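PDB 7C6O: cobalamin biosynthesis protein CobN from Mycobacterium tuberculosis, which probably serves as the large catalytic subunit of cobaltochelatase, the ATP-dependent enzyme that inserts cobalt into the corrin ring during cobalamin biosynthesis. Local coordinates for residues 309-317 / 842-850; 1003-1011 / 1071-1079. One frame throughout, in Å; residues are numbered along the deposited sequence.

Contact 1: 309-317 / 842-850; sequences ASQVAVPEF and FYSVDPKAV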
loop_
_atom_site.group_PDB
_atom_site.type_symbol
_atom_site.label_atom_id
_atom_site.label_comp_id
_atom_site.label_asym_id
_atom_site.label_seq_id
_atom_site.Cartn_x
_atom_site.Cartn_y
_atom_site.Cartn_z
ATOM N N ALA A 309 8.387 1.613 -10.273
ATOM C CA ALA A 309 8.129 3.048 -10.235
ATOM C C ALA A 309 7.442 3.527 -11.510
ATOM O O ALA A 309 6.432 4.237 -11.452
ATOM C CB ALA A 309 9.439 3.806 -10.015
ATOM N N SER A 310 7.971 3.145 -12.674
ATOM C CA SER A 310 7.550 3.758 -13.929
ATOM C C SER A 310 6.304 3.125 -14.535
ATOM O O SER A 310 5.559 3.813 -15.242
ATOM C CB SER A 310 8.691 3.706 -14.951
ATOM O OG SER A 310 9.092 2.371 -15.203
ATOM N N GLN A 311 6.051 1.838 -14.292
ATOM C CA GLN A 311 4.903 1.177 -14.895
ATOM C C GLN A 311 3.792 0.844 -13.912
ATOM O O GLN A 311 2.731 0.379 -14.343
ATOM C CB GLN A 311 5.337 -0.106 -15.612
ATOM C CG GLN A 311 6.194 0.152 -16.836
ATOM C CD GLN A 311 6.422 -1.100 -17.651
ATOM O OE1 GLN A 311 5.470 -1.749 -18.087
ATOM N NE2 GLN A 311 7.686 -1.453 -17.855
ATOM N N VAL A 312 3.995 1.071 -12.616
ATOM C CA VAL A 312 2.952 0.771 -11.642
ATOM C C VAL A 312 2.691 1.981 -10.753
ATOM O O VAL A 312 1.604 2.567 -10.798
ATOM C CB VAL A 312 3.317 -0.469 -10.803
ATOM C CG1 VAL A 312 2.231 -0.743 -9.766
ATOM C CG2 VAL A 312 3.493 -1.682 -11.700
ATOM N N ALA A 313 3.686 2.375 -9.952
ATOM C CA ALA A 313 3.449 3.358 -8.895
ATOM C C ALA A 313 2.982 4.697 -9.458
ATOM O O ALA A 313 2.004 5.279 -8.974
ATOM C CB ALA A 313 4.714 3.545 -8.055
ATOM N N VAL A 314 3.675 5.210 -10.469
ATOM C CA VAL A 314 3.319 6.505 -11.046
ATOM C C VAL A 314 2.078 6.369 -11.929
ATOM O O VAL A 314 1.191 7.231 -11.848
ATOM C CB VAL A 314 4.505 7.124 -11.807
ATOM C CG1 VAL A 314 4.097 8.442 -12.458
ATOM C CG2 VAL A 314 5.671 7.352 -10.856
ATOM N N PRO A 315 1.943 5.333 -12.769
ATOM C CA PRO A 315 0.672 5.166 -13.499
ATOM C C PRO A 315 -0.559 5.104 -12.602
ATOM O O PRO A 315 -1.657 5.435 -13.068
ATOM C CB PRO A 315 0.880 3.853 -14.263
ATOM C CG PRO A 315 2.333 3.833 -14.532
ATOM C CD PRO A 315 2.971 4.406 -13.284
ATOM N N GLU A 316 -0.415 4.697 -11.336
ATOM C CA GLU A 316 -1.543 4.753 -10.407
ATOM C C GLU A 316 -2.019 6.181 -10.174
ATOM O O GLU A 316 -3.196 6.395 -9.855
ATOM C CB GLU A 316 -1.167 4.103 -9.072
ATOM C CG GLU A 316 -1.092 2.586 -9.120
ATOM C CD GLU A 316 -0.579 1.980 -7.824
ATOM O OE1 GLU A 316 -0.028 2.726 -6.983
ATOM O OE2 GLU A 316 -0.721 0.752 -7.654
ATOM N N PHE A 317 -1.125 7.168 -10.311
ATOM C CA PHE A 317 -1.535 8.563 -10.166
ATOM C C PHE A 317 -2.572 8.948 -11.213
ATOM O O PHE A 317 -3.370 9.866 -10.988
ATOM C CB PHE A 317 -0.326 9.497 -10.276
ATOM C CG PHE A 317 0.527 9.572 -9.034
ATOM C CD1 PHE A 317 1.111 8.436 -8.494
ATOM C CD2 PHE A 317 0.785 10.796 -8.438
ATOM C CE1 PHE A 317 1.910 8.519 -7.366
ATOM C CE2 PHE A 317 1.582 10.889 -7.312
ATOM C CZ PHE A 317 2.146 9.747 -6.773
ATOM N N PHE A 842 -7.575 5.508 -5.057
ATOM C CA PHE A 842 -6.464 6.355 -4.645
ATOM C C PHE A 842 -5.118 5.831 -5.149
ATOM O O PHE A 842 -4.948 4.651 -5.471
ATOM C CB PHE A 842 -6.436 6.559 -3.115
ATOM C CG PHE A 842 -6.264 5.297 -2.275
ATOM C CD1 PHE A 842 -5.156 4.471 -2.405
ATOM C CD2 PHE A 842 -7.178 5.011 -1.270
ATOM C CE1 PHE A 842 -5.001 3.349 -1.599
ATOM C CE2 PHE A 842 -7.027 3.896 -0.456
ATOM C CZ PHE A 842 -5.942 3.066 -0.620
ATOM N N TYR A 843 -4.164 6.753 -5.248
ATOM C CA TYR A 843 -2.753 6.446 -5.413
ATOM C C TYR A 843 -2.024 6.806 -4.123
ATOM O O TYR A 843 -2.623 7.298 -3.164
ATOM C CB TYR A 843 -2.171 7.183 -6.624
ATOM C CG TYR A 843 -2.329 8.690 -6.604
ATOM C CD1 TYR A 843 -1.393 9.501 -5.967
ATOM C CD2 TYR A 843 -3.396 9.307 -7.247
ATOM C CE1 TYR A 843 -1.526 10.879 -5.958
ATOM C CE2 TYR A 843 -3.534 10.686 -7.245
ATOM C CZ TYR A 843 -2.595 11.466 -6.601
ATOM O OH TYR A 843 -2.728 12.839 -6.597
ATOM N N SER A 844 -0.713 6.556 -4.092
ATOM C CA SER A 844 0.046 6.764 -2.869
ATOM C C SER A 844 1.172 7.747 -3.150
ATOM O O SER A 844 0.929 8.959 -3.236
ATOM C CB SER A 844 0.537 5.429 -2.299
ATOM O OG SER A 844 1.257 4.683 -3.264
ATOM N N VAL A 845 2.413 7.278 -3.285
ATOM C CA VAL A 845 3.578 8.152 -3.307
ATOM C C VAL A 845 4.524 7.731 -4.421
ATOM O O VAL A 845 4.460 6.615 -4.942
ATOM C CB VAL A 845 4.326 8.141 -1.953
ATOM C CG1 VAL A 845 3.422 8.645 -0.838
ATOM C CG2 VAL A 845 4.847 6.742 -1.639
ATOM N N ASP A 846 5.403 8.652 -4.788
ATOM C CA ASP A 846 6.552 8.329 -5.619
ATOM C C ASP A 846 7.513 7.516 -4.766
ATOM O O ASP A 846 8.097 8.065 -3.822
ATOM C CB ASP A 846 7.216 9.610 -6.138
ATOM C CG ASP A 846 8.461 9.343 -6.977
ATOM O OD1 ASP A 846 8.812 8.169 -7.211
ATOM O OD2 ASP A 846 9.096 10.329 -7.407
ATOM N N PRO A 847 7.703 6.223 -5.040
ATOM C CA PRO A 847 8.521 5.389 -4.146
ATOM C C PRO A 847 10.002 5.718 -4.184
ATOM O O PRO A 847 10.739 5.242 -3.310
ATOM C CB PRO A 847 8.256 3.970 -4.658
ATOM C CG PRO A 847 7.959 4.165 -6.116
ATOM C CD PRO A 847 7.208 5.469 -6.207
ATOM N N LYS A 848 10.462 6.497 -5.162
ATOM C CA LYS A 848 11.844 6.955 -5.213
ATOM C C LYS A 848 12.044 8.294 -4.516
ATOM O O LYS A 848 13.163 8.819 -4.515
ATOM C CB LYS A 848 12.311 7.054 -6.672
ATOM C CG LYS A 848 12.340 5.712 -7.399
ATOM C CD LYS A 848 12.445 5.885 -8.910
ATOM C CE LYS A 848 13.783 6.482 -9.317
ATOM N NZ LYS A 848 14.922 5.583 -8.982
ATOM N N ALA A 849 10.988 8.856 -3.920
ATOM C CA ALA A 849 11.043 10.162 -3.275
ATOM C C ALA A 849 10.757 10.068 -1.781
ATOM O O ALA A 849 10.253 11.021 -1.178
ATOM C CB ALA A 849 10.071 11.133 -3.944
ATOM N N VAL A 850 11.069 8.928 -1.170
ATOM C CA VAL A 850 10.885 8.754 0.269
ATOM C C VAL A 850 12.222 8.359 0.889
ATOM O O VAL A 850 12.943 7.518 0.331
ATOM C CB VAL A 850 9.779 7.727 0.579
ATOM C CG1 VAL A 850 8.428 8.240 0.102
ATOM C CG2 VAL A 850 10.081 6.380 -0.051
HETATM O O HOH W 1 0.893 5.280 -6.451
HETATM O O HOH W 2 -0.724 3.410 -4.508
#
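F317 and Y843 lie ring over ring in an offset stack, centroids 4.0 Å apart and planes tilted by 22°. CD1 of Y843 sits above the middle of the F317 ring, whereas F317 CG falls toward the rim of the Y843 ring. F317 CB adds a CH-pi contact over the face of the Y843 ring, 4.3 Å from its centroid. Y843 holds CG between its backbone N and carbonyl carbon (chi1 56°), which lays the ring against the F317 backbone, and its hydroxyl bonds to A262 O.

No hydrogen bond crosses directly; water does the polar work. E316 OE1 takes two water protons, one from a water also held by A313 O and S844 N, the other from a water 2.7 Å from S844 OG. OE2 of the same carboxylate pairs with R603.

P847 CD packs on A313 CB at 3.7 Å, and A309 CB meets K848 CD. D846 OD1 accepts from K848 N in an Asx turn within a type I beta turn, while OD2 pairs with R917. This is buried packing of helix 305-313 and the helically coiled residues after it against the irregular loop before helix 853-874, with an aromatic stack and two bridging waters between them.

Contact 2: 1003-1011 / 1071-1079; sequences YGAGLLQLI and SDDYFQYHG
Q1076 reaches across to the start of helix 1007-1011, where its OE1 accepts from L1008 N at 2.9 Å. The bond is nearly straight at hydrogen (168°), yet the donor stands well above the amide's carbonyl plane. L1007 N is also close to OE1, at 3.1 Å. A water donates to OE1 and to Q1009 OE1 while accepting from G1006 N, the N-cap residue, so side chain and water together serve that helix's first turn. A second water rests on Y1077 OH and reaches G1004 O weakly. Q1076 NE2 makes a weak bond to D1072 OD2.

Van der Waals contacts lie beside these bonds. Aliphatic carbon meets polar groups where L1008 CB lies 3.3 Å from Q1076 CD, where L1007 CD1 packs on Q1076 O, and where L1008, with CG anti to the backbone N (chi1 178°), sends CD2 to D1072 OD2, 3.2 Å away. Apolar pairs form at F1075: L1008 CD1 meets CZ, and I1011 CG1 meets CE1 obliquely.

In a CH-pi contact, A1005 CB lies over a face of the Y1077 ring, 4.2 Å from its centroid.

The short helical segments run at 105° to each other, their axes 9.8 Å apart at closest approach. Helix 1136-1157 flanks D1072 and F1075, and helix 1019-1030 backs L1007 and L1010. H1078 ties helix 1072-1089 to strand 1056-1061 through A1057 O.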
loop_
_atom_site.group_PDB
_atom_site.type_symbol
_atom_site.label_atom_id
_atom_site.label_comp_id
_atom_site.label_asym_id
_atom_site.label_seq_id
_atom_site.Cartn_x
_atom_site.Cartn_y
_atom_site.Cartn_z
ATOM N N TYR A 1003 3.693 -13.183 2.822
ATOM C CA TYR A 1003 3.368 -12.014 3.625
ATOM C C TYR A 1003 3.044 -12.439 5.049
ATOM O O TYR A 1003 2.813 -13.615 5.335
ATOM C CB TYR A 1003 2.185 -11.250 3.010
ATOM C CG TYR A 1003 2.470 -10.863 1.587
ATOM C CD1 TYR A 1003 3.148 -9.690 1.302
ATOM C CD2 TYR A 1003 2.121 -11.699 0.530
ATOM C CE1 TYR A 1003 3.447 -9.341 0.013
ATOM C CE2 TYR A 1003 2.421 -11.356 -0.775
ATOM C CZ TYR A 1003 3.085 -10.172 -1.024
ATOM O OH TYR A 1003 3.393 -9.809 -2.310
ATOM N N GLY A 1004 3.036 -11.460 5.948
ATOM C CA GLY A 1004 2.582 -11.658 7.309
ATOM C C GLY A 1004 3.709 -11.962 8.283
ATOM O O GLY A 1004 4.862 -12.196 7.914
ATOM N N ALA A 1005 3.343 -11.958 9.570
ATOM C CA ALA A 1005 4.268 -12.255 10.654
ATOM C C ALA A 1005 3.920 -13.528 11.411
ATOM O O ALA A 1005 4.720 -13.972 12.242
ATOM C CB ALA A 1005 4.334 -11.078 11.638
ATOM N N GLY A 1006 2.749 -14.116 11.158
ATOM C CA GLY A 1006 2.414 -15.437 11.642
ATOM C C GLY A 1006 1.794 -15.499 13.022
ATOM O O GLY A 1006 1.149 -16.501 13.347
ATOM N N LEU A 1007 1.957 -14.460 13.842
ATOM C CA LEU A 1007 1.543 -14.566 15.238
ATOM C C LEU A 1007 0.039 -14.410 15.424
ATOM O O LEU A 1007 -0.511 -14.929 16.402
ATOM C CB LEU A 1007 2.300 -13.545 16.086
ATOM C CG LEU A 1007 3.773 -13.912 16.283
ATOM C CD1 LEU A 1007 4.470 -12.890 17.151
ATOM C CD2 LEU A 1007 3.907 -15.301 16.891
ATOM N N LEU A 1008 -0.647 -13.706 14.519
ATOM C CA LEU A 1008 -2.106 -13.700 14.576
ATOM C C LEU A 1008 -2.657 -15.101 14.360
ATOM O O LEU A 1008 -3.556 -15.545 15.086
ATOM C CB LEU A 1008 -2.684 -12.734 13.543
ATOM C CG LEU A 1008 -4.212 -12.679 13.467
ATOM C CD1 LEU A 1008 -4.807 -12.268 14.805
ATOM C CD2 LEU A 1008 -4.665 -11.732 12.364
ATOM N N GLN A 1009 -2.121 -15.818 13.368
ATOM C CA GLN A 1009 -2.533 -17.201 13.148
ATOM C C GLN A 1009 -2.239 -18.062 14.369
ATOM O O GLN A 1009 -3.057 -18.907 14.754
ATOM C CB GLN A 1009 -1.831 -17.772 11.911
ATOM C CG GLN A 1009 -2.346 -17.230 10.582
ATOM C CD GLN A 1009 -1.801 -15.850 10.243
ATOM O OE1 GLN A 1009 -0.964 -15.302 10.961
ATOM N NE2 GLN A 1009 -2.276 -15.285 9.138
ATOM N N LEU A 1010 -1.080 -17.856 14.997
ATOM C CA LEU A 1010 -0.718 -18.654 16.164
ATOM C C LEU A 1010 -1.673 -18.399 17.325
ATOM O O LEU A 1010 -2.185 -19.340 17.943
ATOM C CB LEU A 1010 0.725 -18.353 16.577
ATOM C CG LEU A 1010 1.274 -19.222 17.709
ATOM C CD1 LEU A 1010 1.363 -20.684 17.268
ATOM C CD2 LEU A 1010 2.628 -18.711 18.176
ATOM N N ILE A 1011 -1.931 -17.123 17.631
ATOM C CA ILE A 1011 -2.798 -16.783 18.758
ATOM C C ILE A 1011 -4.212 -17.304 18.525
ATOM O O ILE A 1011 -4.871 -17.791 19.453
ATOM C CB ILE A 1011 -2.776 -15.260 19.004
ATOM C CG1 ILE A 1011 -1.706 -14.894 20.038
ATOM C CG2 ILE A 1011 -4.137 -14.757 19.468
ATOM C CD1 ILE A 1011 -0.299 -15.294 19.660
ATOM N N SER A 1071 -5.745 -3.042 15.819
ATOM C CA SER A 1071 -5.258 -3.827 14.696
ATOM C C SER A 1071 -4.303 -4.895 15.200
ATOM O O SER A 1071 -3.481 -4.639 16.084
ATOM C CB SER A 1071 -4.546 -2.957 13.654
ATOM O OG SER A 1071 -3.967 -3.762 12.640
ATOM N N ASP A 1072 -4.420 -6.093 14.628
ATOM C CA ASP A 1072 -3.555 -7.200 15.011
ATOM C C ASP A 1072 -2.097 -6.961 14.638
ATOM O O ASP A 1072 -1.212 -7.612 15.202
ATOM C CB ASP A 1072 -4.039 -8.485 14.346
ATOM C CG ASP A 1072 -4.200 -8.328 12.848
ATOM O OD1 ASP A 1072 -5.193 -7.703 12.417
ATOM O OD2 ASP A 1072 -3.316 -8.801 12.105
ATOM N N ASP A 1073 -1.829 -6.051 13.702
ATOM C CA ASP A 1073 -0.475 -5.928 13.171
ATOM C C ASP A 1073 0.504 -5.394 14.209
ATOM O O ASP A 1073 1.693 -5.729 14.162
ATOM C CB ASP A 1073 -0.485 -5.040 11.930
ATOM C CG ASP A 1073 -1.132 -5.720 10.742
ATOM O OD1 ASP A 1073 -0.806 -6.900 10.481
ATOM O OD2 ASP A 1073 -1.975 -5.083 10.079
ATOM N N TYR A 1074 0.035 -4.578 15.155
ATOM C CA TYR A 1074 0.954 -4.013 16.136
ATOM C C TYR A 1074 1.509 -5.096 17.054
ATOM O O TYR A 1074 2.728 -5.217 17.213
ATOM C CB TYR A 1074 0.271 -2.895 16.928
ATOM C CG TYR A 1074 0.018 -1.675 16.073
ATOM C CD1 TYR A 1074 1.019 -0.738 15.851
ATOM C CD2 TYR A 1074 -1.211 -1.479 15.457
ATOM C CE1 TYR A 1074 0.799 0.368 15.051
ATOM C CE2 TYR A 1074 -1.442 -0.373 14.657
ATOM C CZ TYR A 1074 -0.434 0.544 14.457
ATOM O OH TYR A 1074 -0.661 1.644 13.663
ATOM N N PHE A 1075 0.641 -5.919 17.650
ATOM C CA PHE A 1075 1.173 -6.947 18.539
ATOM C C PHE A 1075 1.960 -7.995 17.761
ATOM O O PHE A 1075 2.920 -8.561 18.293
ATOM C CB PHE A 1075 0.053 -7.575 19.389
ATOM C CG PHE A 1075 -0.648 -8.760 18.756
ATOM C CD1 PHE A 1075 -0.100 -10.037 18.823
ATOM C CD2 PHE A 1075 -1.885 -8.602 18.151
ATOM C CE1 PHE A 1075 -0.753 -11.124 18.256
ATOM C CE2 PHE A 1075 -2.547 -9.685 17.588
ATOM C CZ PHE A 1075 -1.978 -10.949 17.638
ATOM N N GLN A 1076 1.600 -8.243 16.500
ATOM C CA GLN A 1076 2.337 -9.222 15.704
ATOM C C GLN A 1076 3.776 -8.779 15.476
ATOM O O GLN A 1076 4.720 -9.543 15.715
ATOM C CB GLN A 1076 1.644 -9.445 14.362
ATOM C CG GLN A 1076 0.389 -10.280 14.426
ATOM C CD GLN A 1076 0.045 -10.866 13.074
ATOM O OE1 GLN A 1076 0.615 -11.876 12.663
ATOM N NE2 GLN A 1076 -0.882 -10.228 12.369
ATOM N N TYR A 1077 3.963 -7.546 15.005
ATOM C CA TYR A 1077 5.299 -7.053 14.683
ATOM C C TYR A 1077 6.023 -6.545 15.925
ATOM O O TYR A 1077 7.137 -6.985 16.234
ATOM C CB TYR A 1077 5.208 -5.948 13.628
ATOM C CG TYR A 1077 4.962 -6.464 12.232
ATOM C CD1 TYR A 1077 3.676 -6.759 11.796
ATOM C CD2 TYR A 1077 6.017 -6.658 11.349
ATOM C CE1 TYR A 1077 3.446 -7.234 10.518
ATOM C CE2 TYR A 1077 5.796 -7.133 10.071
ATOM C CZ TYR A 1077 4.511 -7.417 9.662
ATOM O OH TYR A 1077 4.288 -7.886 8.392
ATOM N N HIS A 1078 5.403 -5.608 16.641
ATOM C CA HIS A 1078 6.045 -5.008 17.807
ATOM C C HIS A 1078 6.156 -6.014 18.944
ATOM O O HIS A 1078 7.247 -6.270 19.464
ATOM C CB HIS A 1078 5.257 -3.773 18.247
ATOM C CG HIS A 1078 5.975 -2.905 19.229
ATOM N ND1 HIS A 1078 5.311 -2.119 20.147
ATOM C CD2 HIS A 1078 7.296 -2.672 19.419
ATOM C CE1 HIS A 1078 6.192 -1.450 20.868
ATOM N NE2 HIS A 1078 7.403 -1.765 20.445
ATOM N N GLY A 1079 5.027 -6.599 19.345
ATOM C CA GLY A 1079 5.066 -7.613 20.384
ATOM C C GLY A 1079 5.864 -8.835 19.971
ATOM O O GLY A 1079 6.560 -9.438 20.790
HETATM O O HOH W 3 6.587 -9.294 7.324
HETATM O O HOH W 4 0.478 -12.820 10.088
#

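How the contacts relate
Both contacts are buried in the CobN/magnesium chelatase part of the chain, but they have no helix, strand or loop in common: their centres are 28 Å apart and their nearest atoms about 12 Å. Contact 1 is the more central, about 10 Å from the centre of the chain against 18 Å for contact 2. It brings together parts 525 residues apart, a helical segment and a loop, whereas contact 2 joins two helix starts only 60 residues apart. Their chemistry differs accordingly. Contact 1 depends on stacked rings, with waters as its polar link, while E316 and D846 pair with arginines outside the two segments; contact 2 has a direct side-chain-to-backbone bond at a helix start, with aliphatic and aromatic packing beside it.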